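Long-range contacts in nuclear protein localization protein 4 homolog (Drosophila melanogaster, PDB 4RV0), which is probably part of a complex that binds ubiquitinated proteins and is needed to export misfolded proteins from the ER for proteasomal degradation, here represented by its ubiquitin-like domain: residues Arg13-Glu18 with Met76-Gln81; Ser29-Leu34 with Gly63-Gly68. All coordinates share one frame; numbering follows the deposited sequence.

Interaction 1: Arg13-Glu18 with Met76-Gln81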
loop_
_atom_site.group_PDB
_atom_site.type_symbol
_atom_site.label_atom_id
_atom_site.label_comp_id
_atom_site.label_asym_id
_atom_site.label_seq_id
_atom_site.Cartn_x
_atom_site.Cartn_y
_atom_site.Cartn_z
ATOM N N ARG B 13 7.578 7.894 -7.315
ATOM C CA ARG B 13 7.353 6.529 -6.863
ATOM C C ARG B 13 6.966 5.650 -8.034
ATOM O O ARG B 13 6.066 5.977 -8.805
ATOM C CB ARG B 13 6.275 6.483 -5.787
ATOM C CG ARG B 13 6.586 7.338 -4.570
ATOM C CD ARG B 13 5.346 8.178 -4.193
ATOM N NE ARG B 13 4.383 7.362 -3.481
ATOM C CZ ARG B 13 3.060 7.507 -3.491
ATOM N NH1 ARG B 13 2.467 8.462 -4.192
ATOM N NH2 ARG B 13 2.321 6.671 -2.771
ATOM N N VAL B 14 7.650 4.524 -8.159
ATOM C CA VAL B 14 7.380 3.615 -9.259
ATOM C C VAL B 14 6.755 2.332 -8.753
ATOM O O VAL B 14 7.421 1.543 -8.089
ATOM C CB VAL B 14 8.649 3.263 -10.026
ATOM C CG1 VAL B 14 8.299 2.314 -11.183
ATOM C CG2 VAL B 14 9.354 4.529 -10.510
ATOM N N GLN B 15 5.484 2.133 -9.077
ATOM C CA GLN B 15 4.775 0.905 -8.733
ATOM C C GLN B 15 5.022 -0.176 -9.776
ATOM O O GLN B 15 4.792 0.029 -10.966
ATOM C CB GLN B 15 3.279 1.176 -8.604
ATOM C CG GLN B 15 2.399 -0.066 -8.337
ATOM C CD GLN B 15 2.481 -0.575 -6.906
ATOM O OE1 GLN B 15 1.840 -0.034 -6.009
ATOM N NE2 GLN B 15 3.259 -1.628 -6.692
ATOM N N SER B 16 5.564 -1.303 -9.334
ATOM C CA SER B 16 5.664 -2.483 -10.180
ATOM C C SER B 16 5.143 -3.697 -9.402
ATOM O O SER B 16 4.690 -3.561 -8.255
ATOM C CB SER B 16 7.114 -2.688 -10.628
ATOM O OG SER B 16 7.913 -3.142 -9.558
ATOM N N ALA B 17 5.218 -4.882 -10.003
ATOM C CA ALA B 17 4.835 -6.102 -9.289
ATOM C C ALA B 17 5.802 -6.450 -8.159
ATOM O O ALA B 17 5.498 -7.294 -7.330
ATOM C CB ALA B 17 4.701 -7.272 -10.258
ATOM N N GLU B 18 6.968 -5.812 -8.140
ATOM C CA GLU B 18 7.953 -6.030 -7.078
ATOM C C GLU B 18 7.793 -5.084 -5.897
ATOM O O GLU B 18 8.459 -5.236 -4.851
ATOM C CB GLU B 18 9.374 -5.877 -7.615
ATOM C CG GLU B 18 9.788 -6.914 -8.635
ATOM C CD GLU B 18 9.829 -8.298 -8.036
ATOM O OE1 GLU B 18 10.590 -8.506 -7.067
ATOM O OE2 GLU B 18 9.111 -9.176 -8.556
HETATM N N MSE B 76 3.083 8.976 -8.095
HETATM C CA MSE B 76 3.368 7.583 -8.383
HETATM C C MSE B 76 3.130 7.303 -9.856
HETATM O O MSE B 76 2.104 7.703 -10.413
HETATM C CB MSE B 76 2.483 6.671 -7.539
HETATM C CG MSE B 76 2.839 5.198 -7.659
HETATM SE SE MSE B 76 2.736 4.280 -5.926
HETATM C CE MSE B 76 0.829 4.505 -5.595
ATOM N N VAL B 77 4.082 6.635 -10.496
ATOM C CA VAL B 77 3.861 6.128 -11.849
ATOM C C VAL B 77 3.831 4.606 -11.807
ATOM O O VAL B 77 4.181 4.001 -10.788
ATOM C CB VAL B 77 4.900 6.652 -12.865
ATOM C CG1 VAL B 77 4.819 8.156 -12.957
ATOM C CG2 VAL B 77 6.298 6.227 -12.467
ATOM N N TYR B 78 3.379 3.999 -12.898
ATOM C CA TYR B 78 3.093 2.568 -12.932
ATOM C C TYR B 78 3.897 1.888 -14.016
ATOM O O TYR B 78 3.840 2.275 -15.190
ATOM C CB TYR B 78 1.584 2.316 -13.105
ATOM C CG TYR B 78 0.800 2.913 -11.965
ATOM C CD1 TYR B 78 0.484 2.158 -10.838
ATOM C CD2 TYR B 78 0.423 4.250 -11.992
ATOM C CE1 TYR B 78 -0.213 2.724 -9.773
ATOM C CE2 TYR B 78 -0.269 4.818 -10.941
ATOM C CZ TYR B 78 -0.584 4.054 -9.836
ATOM O OH TYR B 78 -1.275 4.640 -8.798
ATOM N N LEU B 79 4.643 0.872 -13.613
ATOM C CA LEU B 79 5.518 0.180 -14.530
ATOM C C LEU B 79 4.801 -0.990 -15.185
ATOM O O LEU B 79 4.166 -1.805 -14.513
ATOM C CB LEU B 79 6.810 -0.264 -13.816
ATOM C CG LEU B 79 7.946 -0.850 -14.668
ATOM C CD1 LEU B 79 9.302 -0.571 -14.033
ATOM C CD2 LEU B 79 7.776 -2.362 -14.898
ATOM N N LYS B 80 4.892 -1.033 -16.513
ATOM C CA LYS B 80 4.369 -2.130 -17.314
ATOM C C LYS B 80 5.477 -2.806 -18.109
ATOM O O LYS B 80 6.229 -2.139 -18.822
ATOM C CB LYS B 80 3.330 -1.608 -18.307
ATOM C CG LYS B 80 2.832 -2.700 -19.246
ATOM C CD LYS B 80 1.839 -2.175 -20.260
ATOM C CE LYS B 80 1.168 -3.334 -20.989
ATOM N NZ LYS B 80 0.088 -2.850 -21.886
ATOM N N GLN B 81 5.646 -4.106 -17.924
ATOM C CA GLN B 81 6.622 -4.831 -18.724
ATOM C C GLN B 81 6.013 -5.286 -20.045
ATOM O O GLN B 81 5.551 -6.422 -20.142
ATOM C CB GLN B 81 7.197 -6.007 -17.952
ATOM C CG GLN B 81 7.623 -5.610 -16.568
ATOM C CD GLN B 81 8.711 -6.489 -16.023
ATOM O OE1 GLN B 81 9.427 -6.099 -15.111
ATOM N NE2 GLN B 81 8.848 -7.683 -16.578
HETATM O O HOH W 1 2.416 -1.122 -12.700
#
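R13, V14 and Q15 pair in parallel with M76, V77 and Y78, joining the first and last strands of a ubiquitin-like beta-grasp domain. The backbone bonds form a ladder. V77 N donates to R13 O (2.7 Å), Q15 N to V77 O (2.8 Å) and L79 N to Q15 O (2.8 Å), the last with an N-H...O angle of 171°. A water donates to both Q15 O and L79 O, linking the strands a second time beside that rung.

On the face bearing R13, Q15, M76 and Y78, M76, present as selenomethionine, has CG anti to the backbone N (chi1 -173°) and then bends twice, which brings SE over one face of the R13 guanidinium, toward its rim, 4.0 Å from R13 NH2. R13 NH1 is hydrogen-bonded to G74 O, and R13 NH2 forms a salt bridge with an acidic side chain of the other protein's chain. With R13 cut back to alanine, that acid and G74 O would probably lose these partners, and the selenium the flat group it lies over. Q15 meets the Y78 ring obliquely, its CB 3.7 Å from Y78 CD1. The Q15 amide plane is turned only 25° from the ring, and NE2 donates to S16 O (2.9 Å), which limits rotation of the amide.

The apolar face is simpler: V14 CG2 meets V77 CG2 at 4.0 Å, while V14 CG1 lies against L79 CB. V38 of helix 31-41 touches both V14 and L79, so these aliphatic groups belong to the core under the helix.

The chemistry is therefore two-sided: branched hydrocarbon faces the helix, whereas the face of R13, Q15, M76 and Y78, the first three touching the other protein, forms part of a binding surface.

Interaction 2: Ser29-Leu34 with Gly63-Gly68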
loop_
_atom_site.group_PDB
_atom_site.type_symbol
_atom_site.label_atom_id
_atom_site.label_comp_id
_atom_site.label_asym_id
_atom_site.label_seq_id
_atom_site.Cartn_x
_atom_site.Cartn_y
_atom_site.Cartn_z
ATOM N N SER B 29 15.374 17.360 -14.672
ATOM C CA SER B 29 15.830 16.265 -15.521
ATOM C C SER B 29 14.736 15.952 -16.514
ATOM O O SER B 29 13.596 16.420 -16.398
ATOM C CB SER B 29 16.164 14.997 -14.728
ATOM O OG SER B 29 17.291 15.187 -13.908
ATOM N N ASN B 30 15.104 15.158 -17.504
ATOM C CA ASN B 30 14.199 14.773 -18.552
ATOM C C ASN B 30 13.642 13.380 -18.298
ATOM O O ASN B 30 14.181 12.635 -17.475
ATOM C CB ASN B 30 14.939 14.832 -19.870
ATOM C CG ASN B 30 16.146 13.938 -19.867
ATOM O OD1 ASN B 30 16.032 12.739 -20.119
ATOM N ND2 ASN B 30 17.310 14.499 -19.525
ATOM N N LEU B 31 12.574 13.024 -19.007
ATOM C CA LEU B 31 11.939 11.728 -18.811
ATOM C C LEU B 31 12.845 10.529 -19.123
ATOM O O LEU B 31 12.709 9.475 -18.491
ATOM C CB LEU B 31 10.626 11.629 -19.595
ATOM C CG LEU B 31 9.424 12.433 -19.081
ATOM C CD1 LEU B 31 8.194 12.177 -19.954
ATOM C CD2 LEU B 31 9.121 12.130 -17.628
ATOM N N LYS B 32 13.742 10.656 -20.105
ATOM C CA LYS B 32 14.682 9.568 -20.368
ATOM C C LYS B 32 15.546 9.259 -19.163
ATOM O O LYS B 32 15.827 8.094 -18.877
ATOM C CB LYS B 32 15.595 9.837 -21.572
ATOM C CG LYS B 32 16.630 8.714 -21.731
ATOM C CD LYS B 32 17.401 8.795 -23.023
ATOM C CE LYS B 32 18.434 7.680 -23.133
ATOM N NZ LYS B 32 19.539 7.726 -22.135
ATOM N N HIS B 33 15.972 10.298 -18.456
ATOM C CA HIS B 33 16.773 10.087 -17.268
ATOM C C HIS B 33 15.990 9.313 -16.217
ATOM O O HIS B 33 16.563 8.492 -15.504
ATOM C CB HIS B 33 17.308 11.407 -16.711
ATOM C CG HIS B 33 18.212 11.234 -15.528
ATOM N ND1 HIS B 33 18.077 11.970 -14.381
ATOM C CD2 HIS B 33 19.251 10.391 -15.321
ATOM C CE1 HIS B 33 19.005 11.601 -13.502
ATOM N NE2 HIS B 33 19.720 10.635 -14.057
ATOM N N LEU B 34 14.686 9.568 -16.127
ATOM C CA LEU B 34 13.826 8.823 -15.209
ATOM C C LEU B 34 13.830 7.352 -15.603
ATOM O O LEU B 34 14.008 6.466 -14.758
ATOM C CB LEU B 34 12.398 9.377 -15.204
ATOM C CG LEU B 34 11.348 8.672 -14.334
ATOM C CD1 LEU B 34 11.723 8.676 -12.852
ATOM C CD2 LEU B 34 9.968 9.321 -14.531
ATOM N N GLY B 63 15.013 12.516 -24.389
ATOM C CA GLY B 63 15.251 13.637 -23.490
ATOM C C GLY B 63 14.512 14.883 -23.937
ATOM O O GLY B 63 14.144 15.023 -25.104
ATOM N N SER B 64 14.289 15.766 -22.967
ATOM C CA SER B 64 13.588 17.048 -23.099
ATOM C C SER B 64 12.078 16.842 -23.311
ATOM O O SER B 64 11.490 17.236 -24.325
ATOM C CB SER B 64 14.186 17.930 -24.207
ATOM O OG SER B 64 13.994 17.360 -25.495
ATOM N N GLN B 65 11.482 16.195 -22.321
ATOM C CA GLN B 65 10.191 16.551 -21.781
ATOM C C GLN B 65 10.712 16.516 -20.371
ATOM O O GLN B 65 11.381 15.555 -20.001
ATOM C CB GLN B 65 9.104 15.515 -22.050
ATOM C CG GLN B 65 8.678 15.447 -23.516
ATOM C CD GLN B 65 7.657 14.354 -23.796
ATOM O OE1 GLN B 65 7.467 13.442 -22.991
ATOM N NE2 GLN B 65 7.036 14.412 -24.969
ATOM N N LEU B 66 10.501 17.554 -19.585
ATOM C CA LEU B 66 11.144 17.530 -18.290
ATOM C C LEU B 66 10.286 16.742 -17.318
ATOM O O LEU B 66 9.061 16.647 -17.478
ATOM C CB LEU B 66 11.389 18.953 -17.772
ATOM C CG LEU B 66 12.207 19.864 -18.698
ATOM C CD1 LEU B 66 12.392 21.240 -18.106
ATOM C CD2 LEU B 66 13.557 19.247 -18.981
ATOM N N VAL B 67 10.957 16.121 -16.351
ATOM C CA VAL B 67 10.285 15.436 -15.260
ATOM C C VAL B 67 9.247 16.367 -14.644
ATOM O O VAL B 67 8.075 16.013 -14.504
ATOM C CB VAL B 67 11.299 14.976 -14.193
ATOM C CG1 VAL B 67 10.612 14.709 -12.861
ATOM C CG2 VAL B 67 12.063 13.753 -14.685
ATOM N N GLY B 68 9.678 17.581 -14.328
ATOM C CA GLY B 68 8.827 18.543 -13.650
ATOM C C GLY B 68 7.621 19.085 -14.397
ATOM O O GLY B 68 6.731 19.661 -13.777
#
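N30 packs its side chain against the turn G63-Q65 and serves as the N-cap of helix 31-41, the main helix of the beta-grasp fold. From its base outward, N30 CB comes first to S64 N, at 3.3 Å, with Q65 O also close by. The next atom, CG, sits between the backbone N and the carbonyl carbon (chi1 58°), a turn that carries the amide back toward the helix start while leaving CG 3.7 Å from G63 CA. At the tip, N30 OD1 also lies 3.6 Å from G63 CA. The same oxygen accepts from H33 N at 3.0 Å, a capping bond in which the donor stands 45° out of the amide's carbonyl plane. One oxygen thus satisfies an N-H of the first helical turn while resting on a glycine CA, where the backbone itself forms the contact surface.

Two backbone bonds flank the N30-L66 bridge and hold the two segments together. V67 N donates to S29 O at 2.7 Å, and L31 N donates to Q65 O at 3.0 Å. Both donors belong to first residues of helices: L66 occupies the N-cap position of helix 67-70, as N30 does for helix 31-41, but only N30 has a side chain that can accept a capping bond. Each segment therefore supplies a carbonyl to an N-H at the other's helix start, tying the two helix beginnings to each other.

Deeper in, V67 and L34 both lean on I25 of strand 19-25, and L34 CB comes near V67 CG2. Toward the surface the aliphatic end of L31 crosses the side chain of Q65, an apolar methyl beside an amide oxygen: L31 CD1 stands 3.4 Å from Q65 OE1.

Overall arrangement
Starting from the N terminus, the chain runs through strand 10-16, which waits for its parallel partner until almost the last residue, turns back in strand 19-25, and enters helix 31-41 at 29-34. After strand 48-50 and a long loop, 63-68 returns to that helix start, and interaction 2 closes the smaller loop. Helix 67-70 then leads to strand 76-80, where interaction 1 closes the larger loop; the smaller lies wholly within it, and they do not cross. Their centres are about 17 Å apart, on opposite sides of the chain's centre. Interaction 1 joins the first and last strands as the sheet's central pair; interaction 2 ties the two helix starts together.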